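Local structure of ethyl acetate hydrolase (Pseudomonas veronii, 5EFZ) at residues S129-L134 / A154-E159; T133-T136 / G140-S143; Y158-A161 / F167-R170; K296-P301 / L352-S357. The protein hydrolyses ethyl acetate to ethanol and acetate, a step in the breakdown of short-chain methyl ketones, as a homodimeric esterase of the alpha/beta-hydrolase superfamily. One frame throughout, in Å; residues are numbered along the deposited sequence.

Following the chain from the N terminus, helix 124-139 opens both of the first two contacts. Contact 2 is the tighter closure, joining the last turns of this helix to the loop that follows, and it nests inside contact 1, which spans strand 146-150 to join helix 124-139 to helix 152-163. Contact 3 begins where contact 1 ends and folds the loop before strand 170-174 against helix 152-163; W160 there bonds to Q131 of contact 1, and F167 packs on T136, I141 and E142 of contact 2. Contact 4 comes much later, closing a long loop from strand 296-300 to the C-terminal helix 342-356. The backbone pair K169 and K296 ties it to contact 3.

Contact 1: S129-L134 / A154-E159; sequences SAQHTL and AQQTYE
Q131 and Q156 meet through the ends of their side chains, NE2 against OE1, the chains crossing at about a right angle and their amide planes turned 41° apart. A single bond spans the gap between the helices: Q131 NE2 donates to Q156 OE1 at 2.9 Å. The approach is favourable from both ends, because the acceptor lies nearly within the amide plane of Q131 and the donor sits in the carbonyl plane of Q156, with a C=O...N angle of 159°. Both side chains leave their helices with CG anti to the carbonyl carbon (chi1 -71° for Q131) and then run out extended, which is how two glutamines bridge helices whose nearest CA atoms, those of Q131 and Q156, are 9.9 Å apart. Q131 OE1 accepts from W160 NE1, and Q156 NE2 donates to M152 O, which probably settles which way round each buried amide sits. The side chain of Q156 lies about 8 Å from that of S151, the inferred nucleophile, and touches the turn that carries it. Around the pair, helix 124-139 leans on strand 45-51 through A130 and L134, while helix 152-163 rests on strand 170-174 through A154, T157 and Y158.

Contact 2: T133-T136 / G140-S143; sequences TLLT and GIES
L135 and I141 meet through both backbone and side chain. I141 N donates to L135 O at 2.9 Å, the donor standing above the carbonyl plane, 38° out of it, and the side chains also touch, L135 CD2 reaching I141 CD1 at 3.9 Å. The preceding residue, G140, makes a weak, bent bond of 3.3 Å through N to T136 O, one residue further along the helix. The methyl T136 CG2 lies on I141 O at 3.4 Å and near the carboxylate of E142, whose chain folds back at chi2. T136 chi1 of 55° places this methyl anti to the carbonyl carbon and sends OG1 to H132 O, one turn back in the helix. A water bridges T136 O and E142 OE2, 2.8 Å from the latter. Further out, I94 of strand 92-96 supports both L135 and I141, L54 also packs on I141, and F167 lies against T136. The chain can turn here because G140 has positive phi (76°), a left-handed conformation. Such a glycine ending a helix is a familiar C-terminal arrangement, preceded here by a wider pi-type turn at 134-136; in this alpha/beta-hydrolase fold it releases the chain toward strand 146-150, which leads to S151, the inferred nucleophile.

Contact 3: Y158-A161 / F167-R170; sequences YEWA and FVKR
The six-membered ring of W160 and the ring of F167 lean together obliquely, planes 39° apart and centroids 5.3 Å from each other. The touch is made by one corner of the indole: W160 CZ3 comes to 3.3 Å from F167 CD1, a tight approach, while F167 CE1 and W160 CH2 lie a little further off. V168 meets the same indole, also on a slant, through one methyl, CG2, which lies 3.6 Å from W160 CE3. With V168 CG1 anti to the backbone N (chi1 -179°), CG2 is the branch turned to the helix, where V168 CG2 also nears W160 O at 3.7 Å and A161 N. Other rings lie around them, H132 meeting F167 edge-to-face and Y164 lying against W160. This is the return leg of a beta-alpha-beta unit of the hydrolase core: strand 146-150, helix 152-163, then a loop that brings the chain into the adjacent parallel strand 170-174. F167 and V168 sit in that loop and pack it against the helix, V168 touching V147 as well, and backbone bonds from F167 and K169 to L144 hold it in place. The polar corner of the indole, NE1, is taken up by Q131, which helps fix the turn of the ring. Replacing W160 by an alanine here removes the whole ring, and would probably open a gap facing F167 and V168 and leave Q131 OE1 without its donor.

Contact 4: K296-P301 / L352-S357; sequences KTYVMP and LAELLS
E354 touches Y298 through its side chain, while its backbone oxygen is gripped twice by S357: OG donates to E354 O at 2.8 Å and N at 3.1 Å, both from the same face of the carbonyl. This pair of hydrogen bonds lies in the C-terminal part of helix 342-356, which packs on the central sheet of the alpha/beta-hydrolase fold; the axis of 352-356 runs at 166° to strand 296-300, with a closest approach of 9.7 Å. L355 points at the sheet and spreads over one face of the Y298 ring, L355 CB lying 3.6 Å from Y298 CE2. At the rim Y298 OH rests on E354 CG at 3.4 Å, the ring and the carboxylate being perpendicular. That carboxylate is taken by R326, in a salt bridge through OE2, and Y298 also packs on R326. Were Y298 cut back to an alanine, the ring against L355 would be gone, which would probably open a gap beside the leucine and leave less to hold its rotation. K296 adds its aliphatic part, then bends at chi2 to carry NZ off to N322 O. L355 CD1 makes a CH-pi contact, 4.0 Å from the centroid of the Y298 ring and 13° off its normal, with K296 CG 3.6 Å from the same CD1.

Contact 1: S129-L134 / A154-E159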
loop_
_atom_site.group_PDB
_atom_site.type_symbol
_atom_site.label_atom_id
_atom_site.label_comp_id
_atom_site.label_asym_id
_atom_site.label_seq_id
_atom_site.Cartn_x
_atom_site.Cartn_y
_atom_site.Cartn_z
ATOM N N SER A 129 18.386 6.711 24.596
ATOM C CA SER A 129 19.511 6.903 25.518
ATOM C C SER A 129 19.959 8.372 25.553
ATOM O O SER A 129 20.186 8.936 26.637
ATOM C CB SER A 129 20.680 5.984 25.139
ATOM O OG SER A 129 21.795 6.235 25.987
ATOM N N ALA A 130 20.066 8.991 24.374
ATOM C CA ALA A 130 20.402 10.409 24.294
ATOM C C ALA A 130 19.363 11.293 24.992
ATOM O O ALA A 130 19.725 12.223 25.727
ATOM C CB ALA A 130 20.560 10.845 22.815
ATOM N N GLN A 131 18.090 11.017 24.754
ATOM C CA GLN A 131 17.003 11.750 25.434
ATOM C C GLN A 131 17.052 11.601 26.951
ATOM O O GLN A 131 16.800 12.557 27.713
ATOM C CB GLN A 131 15.643 11.283 24.909
ATOM C CG GLN A 131 15.372 11.745 23.453
ATOM C CD GLN A 131 14.328 10.899 22.753
ATOM O OE1 GLN A 131 13.606 10.138 23.389
ATOM N NE2 GLN A 131 14.276 10.998 21.414
ATOM N N HIS A 132 17.318 10.388 27.401
ATOM C CA HIS A 132 17.421 10.157 28.835
ATOM C C HIS A 132 18.573 10.975 29.432
ATOM O O HIS A 132 18.451 11.533 30.538
ATOM C CB HIS A 132 17.599 8.673 29.111
ATOM C CG HIS A 132 17.749 8.350 30.568
ATOM N ND1 HIS A 132 18.975 8.170 31.164
ATOM C CD2 HIS A 132 16.828 8.153 31.542
ATOM C CE1 HIS A 132 18.811 7.899 32.448
ATOM N NE2 HIS A 132 17.515 7.884 32.705
ATOM N N THR A 133 19.688 11.064 28.716
ATOM C CA THR A 133 20.828 11.849 29.215
ATOM C C THR A 133 20.459 13.327 29.251
ATOM O O THR A 133 20.783 14.039 30.197
ATOM C CB THR A 133 22.093 11.647 28.334
ATOM O OG1 THR A 133 22.553 10.308 28.523
ATOM C CG2 THR A 133 23.209 12.633 28.745
ATOM N N LEU A 134 19.757 13.768 28.210
ATOM C CA LEU A 134 19.287 15.142 28.131
ATOM C C LEU A 134 18.410 15.481 29.336
ATOM O O LEU A 134 18.609 16.492 30.015
ATOM C CB LEU A 134 18.492 15.340 26.834
ATOM C CG LEU A 134 17.786 16.695 26.717
ATOM C CD1 LEU A 134 18.776 17.811 26.445
ATOM C CD2 LEU A 134 16.708 16.608 25.623
ATOM N N ALA A 154 6.187 6.874 18.193
ATOM C CA ALA A 154 5.637 5.753 18.963
ATOM C C ALA A 154 6.707 4.680 19.192
ATOM O O ALA A 154 6.781 4.056 20.269
ATOM C CB ALA A 154 4.413 5.138 18.230
ATOM N N GLN A 155 7.524 4.418 18.179
ATOM C CA GLN A 155 8.636 3.492 18.385
ATOM C C GLN A 155 9.534 3.936 19.529
ATOM O O GLN A 155 9.909 3.116 20.370
ATOM C CB GLN A 155 9.483 3.397 17.120
ATOM C CG GLN A 155 8.767 2.710 15.938
ATOM C CD GLN A 155 9.712 2.592 14.743
ATOM O OE1 GLN A 155 10.328 3.582 14.343
ATOM N NE2 GLN A 155 9.873 1.371 14.216
ATOM N N GLN A 156 9.881 5.231 19.567
ATOM C CA GLN A 156 10.668 5.750 20.688
ATOM C C GLN A 156 9.908 5.686 22.022
ATOM O O GLN A 156 10.506 5.489 23.077
ATOM C CB GLN A 156 11.097 7.194 20.413
ATOM C CG GLN A 156 12.126 7.292 19.247
ATOM C CD GLN A 156 12.251 8.706 18.719
ATOM O OE1 GLN A 156 13.001 9.522 19.268
ATOM N NE2 GLN A 156 11.474 9.018 17.674
ATOM N N THR A 157 8.594 5.891 21.971
ATOM C CA THR A 157 7.763 5.788 23.165
ATOM C C THR A 157 7.825 4.388 23.787
ATOM O O THR A 157 8.021 4.249 25.005
ATOM C CB THR A 157 6.300 6.187 22.830
ATOM O OG1 THR A 157 6.270 7.583 22.471
ATOM C CG2 THR A 157 5.331 5.947 24.048
ATOM N N TYR A 158 7.655 3.345 22.971
ATOM C CA TYR A 158 7.779 1.976 23.459
ATOM C C TYR A 158 9.169 1.702 24.011
ATOM O O TYR A 158 9.338 1.104 25.081
ATOM C CB TYR A 158 7.474 0.978 22.337
ATOM C CG TYR A 158 5.995 0.800 22.084
ATOM C CD1 TYR A 158 5.135 0.374 23.114
ATOM C CD2 TYR A 158 5.442 1.028 20.821
ATOM C CE1 TYR A 158 3.754 0.172 22.860
ATOM C CE2 TYR A 158 4.064 0.826 20.575
ATOM C CZ TYR A 158 3.246 0.401 21.595
ATOM O OH TYR A 158 1.886 0.223 21.332
ATOM N N GLU A 159 10.180 2.133 23.272
ATOM C CA GLU A 159 11.532 1.910 23.743
ATOM C C GLU A 159 11.786 2.593 25.097
ATOM O O GLU A 159 12.417 2.011 25.998
ATOM C CB GLU A 159 12.537 2.399 22.693
ATOM C CG GLU A 159 14.017 2.319 23.152
ATOM C CD GLU A 159 14.607 0.899 23.243
ATOM O OE1 GLU A 159 14.042 -0.085 22.685
ATOM O OE2 GLU A 159 15.672 0.762 23.900
#

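Contact 2: T133-T136 / G140-S143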
loop_
_atom_site.group_PDB
_atom_site.type_symbol
_atom_site.label_atom_id
_atom_site.label_comp_id
_atom_site.label_asym_id
_atom_site.label_seq_id
_atom_site.Cartn_x
_atom_site.Cartn_y
_atom_site.Cartn_z
ATOM N N THR A 133 19.688 11.064 28.716
ATOM C CA THR A 133 20.828 11.849 29.215
ATOM C C THR A 133 20.459 13.327 29.251
ATOM O O THR A 133 20.783 14.039 30.197
ATOM C CB THR A 133 22.093 11.647 28.334
ATOM O OG1 THR A 133 22.553 10.308 28.523
ATOM C CG2 THR A 133 23.209 12.633 28.745
ATOM N N LEU A 134 19.757 13.768 28.210
ATOM C CA LEU A 134 19.287 15.142 28.131
ATOM C C LEU A 134 18.410 15.481 29.336
ATOM O O LEU A 134 18.609 16.492 30.015
ATOM C CB LEU A 134 18.492 15.340 26.834
ATOM C CG LEU A 134 17.786 16.695 26.717
ATOM C CD1 LEU A 134 18.776 17.811 26.445
ATOM C CD2 LEU A 134 16.708 16.608 25.623
ATOM N N LEU A 135 17.435 14.624 29.601
ATOM C CA LEU A 135 16.469 14.927 30.667
ATOM C C LEU A 135 17.122 14.936 32.039
ATOM O O LEU A 135 16.904 15.851 32.829
ATOM C CB LEU A 135 15.314 13.920 30.628
ATOM C CG LEU A 135 14.407 14.059 29.384
ATOM C CD1 LEU A 135 13.498 12.832 29.277
ATOM C CD2 LEU A 135 13.555 15.331 29.446
ATOM N N THR A 136 17.927 13.928 32.343
ATOM C CA THR A 136 18.489 13.857 33.704
ATOM C C THR A 136 19.629 14.844 33.919
ATOM O O THR A 136 19.694 15.495 34.949
ATOM C CB THR A 136 18.996 12.450 34.026
ATOM O OG1 THR A 136 19.943 12.054 33.023
ATOM C CG2 THR A 136 17.817 11.458 34.044
ATOM N N GLY A 140 17.537 18.001 34.787
ATOM C CA GLY A 140 17.390 17.568 36.172
ATOM C C GLY A 140 16.070 16.845 36.392
ATOM O O GLY A 140 15.576 16.707 37.521
ATOM N N ILE A 141 15.502 16.351 35.304
ATOM C CA ILE A 141 14.222 15.630 35.356
ATOM C C ILE A 141 14.476 14.141 35.641
ATOM O O ILE A 141 15.345 13.523 35.014
ATOM C CB ILE A 141 13.452 15.820 34.035
ATOM C CG1 ILE A 141 12.993 17.276 33.912
ATOM C CG2 ILE A 141 12.251 14.853 33.917
ATOM C CD1 ILE A 141 12.528 17.628 32.482
ATOM N N GLU A 142 13.725 13.567 36.580
ATOM C CA GLU A 142 13.981 12.198 36.994
ATOM C C GLU A 142 12.809 11.235 36.736
ATOM O O GLU A 142 12.894 10.062 37.072
ATOM C CB GLU A 142 14.356 12.166 38.481
ATOM C CG GLU A 142 15.585 13.009 38.842
ATOM C CD GLU A 142 16.889 12.449 38.260
ATOM O OE1 GLU A 142 16.891 11.317 37.708
ATOM O OE2 GLU A 142 17.924 13.135 38.375
ATOM N N SER A 143 11.724 11.733 36.152
ATOM C CA SER A 143 10.632 10.897 35.672
ATOM C C SER A 143 9.798 11.725 34.701
ATOM O O SER A 143 9.913 12.947 34.671
ATOM C CB SER A 143 9.752 10.346 36.829
ATOM O OG SER A 143 9.032 11.382 37.466
HETATM O O HOH W 1 20.502 13.691 37.434
#

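Contact 3: Y158-A161 / F167-R170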
loop_
_atom_site.group_PDB
_atom_site.type_symbol
_atom_site.label_atom_id
_atom_site.label_comp_id
_atom_site.label_asym_id
_atom_site.label_seq_id
_atom_site.Cartn_x
_atom_site.Cartn_y
_atom_site.Cartn_z
ATOM N N TYR A 158 7.655 3.345 22.971
ATOM C CA TYR A 158 7.779 1.976 23.459
ATOM C C TYR A 158 9.169 1.702 24.011
ATOM O O TYR A 158 9.338 1.104 25.081
ATOM C CB TYR A 158 7.474 0.978 22.337
ATOM C CG TYR A 158 5.995 0.800 22.084
ATOM C CD1 TYR A 158 5.135 0.374 23.114
ATOM C CD2 TYR A 158 5.442 1.028 20.821
ATOM C CE1 TYR A 158 3.754 0.172 22.860
ATOM C CE2 TYR A 158 4.064 0.826 20.575
ATOM C CZ TYR A 158 3.246 0.401 21.595
ATOM O OH TYR A 158 1.886 0.223 21.332
ATOM N N GLU A 159 10.180 2.133 23.272
ATOM C CA GLU A 159 11.532 1.910 23.743
ATOM C C GLU A 159 11.786 2.593 25.097
ATOM O O GLU A 159 12.417 2.011 25.998
ATOM C CB GLU A 159 12.537 2.399 22.693
ATOM C CG GLU A 159 14.017 2.319 23.152
ATOM C CD GLU A 159 14.607 0.899 23.243
ATOM O OE1 GLU A 159 14.042 -0.085 22.685
ATOM O OE2 GLU A 159 15.672 0.762 23.900
ATOM N N TRP A 160 11.273 3.812 25.257
ATOM C CA TRP A 160 11.335 4.494 26.562
ATOM C C TRP A 160 10.695 3.650 27.663
ATOM O O TRP A 160 11.301 3.445 28.727
ATOM C CB TRP A 160 10.618 5.859 26.498
ATOM C CG TRP A 160 11.569 7.023 26.425
ATOM C CD1 TRP A 160 11.930 7.728 25.302
ATOM C CD2 TRP A 160 12.342 7.562 27.511
ATOM N NE1 TRP A 160 12.864 8.682 25.631
ATOM C CE2 TRP A 160 13.098 8.625 26.991
ATOM C CE3 TRP A 160 12.389 7.303 28.891
ATOM C CZ2 TRP A 160 13.934 9.403 27.792
ATOM C CZ3 TRP A 160 13.206 8.083 29.691
ATOM C CH2 TRP A 160 13.978 9.113 29.138
ATOM N N ALA A 161 9.479 3.157 27.403
ATOM C CA ALA A 161 8.704 2.445 28.435
ATOM C C ALA A 161 9.346 1.121 28.821
ATOM O O ALA A 161 9.147 0.642 29.938
ATOM C CB ALA A 161 7.260 2.215 27.966
ATOM N N PHE A 167 10.833 5.265 34.991
ATOM C CA PHE A 167 10.964 6.652 34.588
ATOM C C PHE A 167 9.683 7.141 33.886
ATOM O O PHE A 167 9.320 8.314 33.979
ATOM C CB PHE A 167 12.179 6.772 33.649
ATOM C CG PHE A 167 12.809 8.146 33.587
ATOM C CD1 PHE A 167 12.306 9.126 32.731
ATOM C CD2 PHE A 167 13.940 8.431 34.339
ATOM C CE1 PHE A 167 12.939 10.400 32.636
ATOM C CE2 PHE A 167 14.568 9.685 34.265
ATOM C CZ PHE A 167 14.063 10.669 33.409
ATOM N N VAL A 168 9.013 6.235 33.168
ATOM C CA VAL A 168 7.885 6.607 32.324
ATOM C C VAL A 168 6.587 6.302 33.075
ATOM O O VAL A 168 6.242 5.134 33.280
ATOM C CB VAL A 168 7.951 5.855 30.956
ATOM C CG1 VAL A 168 6.788 6.252 30.026
ATOM C CG2 VAL A 168 9.330 6.104 30.277
ATOM N N LYS A 169 5.885 7.346 33.516
ATOM C CA LYS A 169 4.667 7.103 34.310
ATOM C C LYS A 169 3.473 6.740 33.417
ATOM O O LYS A 169 2.575 6.000 33.863
ATOM C CB LYS A 169 4.325 8.320 35.179
ATOM C CG LYS A 169 5.444 8.730 36.156
ATOM C CD LYS A 169 5.899 7.509 36.974
ATOM C CE LYS A 169 6.956 7.889 38.000
ATOM N NZ LYS A 169 7.452 6.726 38.809
ATOM N N ARG A 170 3.456 7.284 32.202
ATOM C CA ARG A 170 2.350 7.076 31.247
ATOM C C ARG A 170 2.950 7.073 29.871
ATOM O O ARG A 170 3.889 7.812 29.643
ATOM C CB ARG A 170 1.300 8.188 31.332
ATOM C CG ARG A 170 0.667 8.347 32.712
ATOM C CD ARG A 170 -0.237 9.578 32.719
ATOM N NE ARG A 170 -0.759 9.821 34.066
ATOM C CZ ARG A 170 -0.098 10.473 35.021
ATOM N NH1 ARG A 170 1.129 10.946 34.792
ATOM N NH2 ARG A 170 -0.659 10.625 36.218
#

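Contact 4: K296-P301 / L352-S357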
loop_
_atom_site.group_PDB
_atom_site.type_symbol
_atom_site.label_atom_id
_atom_site.label_comp_id
_atom_site.label_asym_id
_atom_site.label_seq_id
_atom_site.Cartn_x
_atom_site.Cartn_y
_atom_site.Cartn_z
ATOM N N LYS A 296 1.391 3.418 32.694
ATOM C CA LYS A 296 0.007 3.341 32.204
ATOM C C LYS A 296 0.024 3.658 30.738
ATOM O O LYS A 296 0.381 4.779 30.333
ATOM C CB LYS A 296 -0.909 4.314 32.972
ATOM C CG LYS A 296 -2.410 4.257 32.581
ATOM C CD LYS A 296 -2.998 2.894 32.914
ATOM C CE LYS A 296 -4.445 2.732 32.408
ATOM N NZ LYS A 296 -4.984 1.339 32.617
ATOM N N THR A 297 -0.349 2.685 29.904
ATOM C CA THR A 297 -0.124 2.826 28.463
ATOM C C THR A 297 -1.396 2.743 27.604
ATOM O O THR A 297 -2.186 1.813 27.761
ATOM C CB THR A 297 0.856 1.722 27.969
ATOM O OG1 THR A 297 2.050 1.772 28.753
ATOM C CG2 THR A 297 1.199 1.904 26.497
ATOM N N TYR A 298 -1.584 3.730 26.728
ATOM C CA TYR A 298 -2.631 3.706 25.692
ATOM C C TYR A 298 -1.994 3.364 24.341
ATOM O O TYR A 298 -1.047 4.036 23.890
ATOM C CB TYR A 298 -3.349 5.068 25.577
ATOM C CG TYR A 298 -4.349 5.381 26.668
ATOM C CD1 TYR A 298 -4.500 4.548 27.770
ATOM C CD2 TYR A 298 -5.129 6.530 26.602
ATOM C CE1 TYR A 298 -5.416 4.858 28.787
ATOM C CE2 TYR A 298 -6.047 6.847 27.609
ATOM C CZ TYR A 298 -6.179 6.012 28.681
ATOM O OH TYR A 298 -7.078 6.327 29.663
ATOM N N VAL A 299 -2.507 2.307 23.707
ATOM C CA VAL A 299 -2.057 1.886 22.387
ATOM C C VAL A 299 -3.111 2.377 21.403
ATOM O O VAL A 299 -4.292 1.998 21.516
ATOM C CB VAL A 299 -1.912 0.347 22.300
ATOM C CG1 VAL A 299 -1.491 -0.085 20.861
ATOM C CG2 VAL A 299 -0.936 -0.180 23.373
ATOM N N MET A 300 -2.705 3.269 20.508
ATOM C CA MET A 300 -3.665 4.025 19.695
ATOM C C MET A 300 -3.321 3.997 18.210
ATOM O O MET A 300 -2.845 4.978 17.653
ATOM C CB MET A 300 -3.751 5.487 20.215
ATOM C CG MET A 300 -4.137 5.533 21.734
ATOM S SD MET A 300 -4.296 7.225 22.336
ATOM C CE MET A 300 -5.703 7.766 21.455
ATOM N N PRO A 301 -3.602 2.865 17.557
ATOM C CA PRO A 301 -3.461 2.869 16.094
ATOM C C PRO A 301 -4.520 3.772 15.451
ATOM O O PRO A 301 -5.522 4.071 16.102
ATOM C CB PRO A 301 -3.712 1.407 15.713
ATOM C CG PRO A 301 -4.690 0.904 16.812
ATOM C CD PRO A 301 -4.162 1.600 18.075
ATOM N N LEU A 352 -5.963 11.417 25.585
ATOM C CA LEU A 352 -4.777 11.890 26.307
ATOM C C LEU A 352 -5.130 12.581 27.630
ATOM O O LEU A 352 -4.401 12.448 28.616
ATOM C CB LEU A 352 -3.967 12.848 25.452
ATOM C CG LEU A 352 -3.189 12.246 24.270
ATOM C CD1 LEU A 352 -2.412 13.368 23.569
ATOM C CD2 LEU A 352 -2.268 11.093 24.692
ATOM N N ALA A 353 -6.228 13.332 27.653
ATOM C CA ALA A 353 -6.629 13.998 28.886
ATOM C C ALA A 353 -7.019 12.937 29.926
ATOM O O ALA A 353 -6.733 13.070 31.122
ATOM C CB ALA A 353 -7.787 14.984 28.622
ATOM N N GLU A 354 -7.631 11.858 29.464
ATOM C CA GLU A 354 -8.057 10.796 30.365
ATOM C C GLU A 354 -6.824 10.089 30.904
ATOM O O GLU A 354 -6.732 9.794 32.086
ATOM C CB GLU A 354 -8.980 9.809 29.654
ATOM C CG GLU A 354 -9.413 8.659 30.546
ATOM C CD GLU A 354 -10.474 7.783 29.915
ATOM O OE1 GLU A 354 -11.042 8.162 28.866
ATOM O OE2 GLU A 354 -10.739 6.703 30.478
ATOM N N LEU A 355 -5.847 9.865 30.031
ATOM C CA LEU A 355 -4.589 9.230 30.435
ATOM C C LEU A 355 -3.868 10.050 31.481
ATOM O O LEU A 355 -3.377 9.516 32.486
ATOM C CB LEU A 355 -3.680 9.028 29.211
ATOM C CG LEU A 355 -2.330 8.353 29.472
ATOM C CD1 LEU A 355 -2.527 7.032 30.214
ATOM C CD2 LEU A 355 -1.667 8.085 28.091
ATOM N N LEU A 356 -3.792 11.359 31.256
ATOM C CA LEU A 356 -3.088 12.257 32.180
ATOM C C LEU A 356 -3.806 12.401 33.515
ATOM O O LEU A 356 -3.245 12.960 34.460
ATOM C CB LEU A 356 -2.907 13.639 31.548
ATOM C CG LEU A 356 -1.804 13.629 30.453
ATOM C CD1 LEU A 356 -1.953 14.820 29.494
ATOM C CD2 LEU A 356 -0.438 13.699 31.159
ATOM N N SER A 357 -5.038 11.911 33.608
ATOM C CA SER A 357 -5.760 12.029 34.872
ATOM C C SER A 357 -5.677 10.743 35.705
ATOM O O SER A 357 -6.252 10.661 36.804
ATOM C CB SER A 357 -7.220 12.409 34.617
ATOM O OG SER A 357 -7.934 11.273 34.157
#